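Local structure of IMC sub-compartment protein ISP3 (Toxoplasma gondii, 4CHJ) at residues I28-S31 with K32-D36. The protein is an inner membrane complex sub-compartment protein with a pleckstrin homology fold, from a family critical for replication of the parasite. Numbering follows the deposited sequence.
Sequences IQVS and KEAFD
Val-30 and Ala-34 touch at the N-terminal end of helix 32-44, where Ser-31 serves as the N-cap of this helix in a pleckstrin homology fold. The extended loop 28-31 reaches the cap alongside helix 131-149, against which Ile-28 rests through Val-138 and Ser-139. Val-30 is branched at CB, which suits an extended backbone. Its CG2, anti to the backbone N, lies 3.9 Å from CB of Ala-34, and its side chain also touches Cys-136, making a small apolar patch beside the cap.

Ser-31 suits the cap because its hydroxyl is carried on one CH2, close enough to the backbone to fold back over the first turn. With chi1 at 90°, OG stands between its own N and carbonyl carbon and accepts from Ala-34 N at 2.6 Å, a fairly straight bond with an N-H...O angle of 159°. Ala-34 N, whose i-4 carbonyl belongs to the loop before the helix, thereby gains an acceptor from the cap side chain. The carbonyl of the same residue starts the regular helical pattern: Ser-31 O receives Phe-35 N at 3.0 Å, the donor tilted 24° from the carbonyl plane.

Farther along, Phe-35 sends its ring away from the loop onto Phe-140, so apolar contacts with helix 131-149 come from both segments. Lys-32 and Asp-36, one turn apart, form a salt bridge, its hydrogen bond weak at 3.2 Å from NZ to OD2. The fit at the cap is close: the methyl CB of Ala-34, the smallest side chain, lies 3.0 Å from Ser-31 OG.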
loop_
_atom_site.group_PDB
_atom_site.type_symbol
_atom_site.label_atom_id
_atom_site.label_comp_id
_atom_site.label_asym_id
_atom_site.label_seq_id
_atom_site.Cartn_x
_atom_site.Cartn_y
_atom_site.Cartn_z
ATOM N N ILE A 28 -6.634 11.914 4.553
ATOM C CA ILE A 28 -6.423 11.732 3.113
ATOM C C ILE A 28 -7.410 12.581 2.320
ATOM O O ILE A 28 -8.623 12.345 2.331
ATOM C CB ILE A 28 -6.557 10.238 2.687
ATOM C CG1 ILE A 28 -5.614 9.357 3.508
ATOM C CG2 ILE A 28 -6.252 10.060 1.201
ATOM C CD1 ILE A 28 -4.170 9.815 3.482
ATOM N N GLN A 29 -6.882 13.605 1.670
ATOM C CA GLN A 29 -7.617 14.319 0.652
ATOM C C GLN A 29 -6.779 14.296 -0.608
ATOM O O GLN A 29 -5.857 15.102 -0.786
ATOM C CB GLN A 29 -7.887 15.754 1.094
ATOM C CG GLN A 29 -9.343 16.169 0.998
ATOM C CD GLN A 29 -9.610 17.484 1.705
ATOM O OE1 GLN A 29 -8.793 17.948 2.505
ATOM N NE2 GLN A 29 -10.755 18.097 1.410
ATOM N N VAL A 30 -7.045 13.313 -1.447
ATOM C CA VAL A 30 -6.389 13.239 -2.719
ATOM C C VAL A 30 -7.433 13.409 -3.812
ATOM O O VAL A 30 -8.574 12.945 -3.675
ATOM C CB VAL A 30 -5.614 11.917 -2.885
ATOM C CG1 VAL A 30 -6.560 10.751 -3.165
ATOM C CG2 VAL A 30 -4.581 12.055 -3.991
ATOM N N SER A 31 -7.040 14.097 -4.884
ATOM C CA SER A 31 -7.940 14.380 -5.978
ATOM C C SER A 31 -8.312 13.078 -6.661
ATOM O O SER A 31 -7.525 12.109 -6.665
ATOM C CB SER A 31 -7.280 15.296 -6.984
ATOM O OG SER A 31 -6.606 14.518 -7.951
ATOM N N LYS A 32 -9.505 13.068 -7.243
ATOM C CA LYS A 32 -9.992 11.967 -8.053
ATOM C C LYS A 32 -9.131 11.787 -9.293
ATOM O O LYS A 32 -8.884 10.675 -9.724
ATOM C CB LYS A 32 -11.445 12.199 -8.449
ATOM C CG LYS A 32 -12.154 10.969 -8.989
ATOM C CD LYS A 32 -12.239 11.009 -10.503
ATOM C CE LYS A 32 -13.492 10.328 -11.013
ATOM N NZ LYS A 32 -13.636 10.468 -12.487
ATOM N N GLU A 33 -8.701 12.890 -9.883
ATOM C CA GLU A 33 -7.842 12.817 -11.054
ATOM C C GLU A 33 -6.527 12.155 -10.708
ATOM O O GLU A 33 -6.006 11.358 -11.479
ATOM C CB GLU A 33 -7.574 14.207 -11.622
ATOM C CG GLU A 33 -8.754 14.817 -12.355
ATOM C CD GLU A 33 -9.057 14.125 -13.667
ATOM O OE1 GLU A 33 -9.845 13.162 -13.666
ATOM O OE2 GLU A 33 -8.513 14.554 -14.703
ATOM N N ALA A 34 -5.983 12.507 -9.551
ATOM C CA ALA A 34 -4.744 11.906 -9.102
ATOM C C ALA A 34 -4.910 10.420 -8.860
ATOM O O ALA A 34 -4.097 9.631 -9.310
ATOM C CB ALA A 34 -4.255 12.593 -7.845
ATOM N N PHE A 35 -5.993 10.037 -8.196
ATOM C CA PHE A 35 -6.289 8.608 -7.988
ATOM C C PHE A 35 -6.430 7.848 -9.302
ATOM O O PHE A 35 -5.927 6.715 -9.437
ATOM C CB PHE A 35 -7.548 8.390 -7.118
ATOM C CG PHE A 35 -7.803 6.943 -6.803
ATOM C CD1 PHE A 35 -7.119 6.316 -5.780
ATOM C CD2 PHE A 35 -8.617 6.184 -7.612
ATOM C CE1 PHE A 35 -7.283 4.967 -5.538
ATOM C CE2 PHE A 35 -8.800 4.838 -7.363
ATOM C CZ PHE A 35 -8.126 4.228 -6.329
ATOM N N ASP A 36 -7.137 8.455 -10.260
ATOM C CA ASP A 36 -7.419 7.802 -11.546
ATOM C C ASP A 36 -6.134 7.548 -12.323
ATOM O O ASP A 36 -5.970 6.490 -12.959
ATOM C CB ASP A 36 -8.349 8.679 -12.398
ATOM C CG ASP A 36 -9.778 8.662 -11.919
ATOM O OD1 ASP A 36 -10.139 7.790 -11.102
ATOM O OD2 ASP A 36 -10.549 9.533 -12.375
#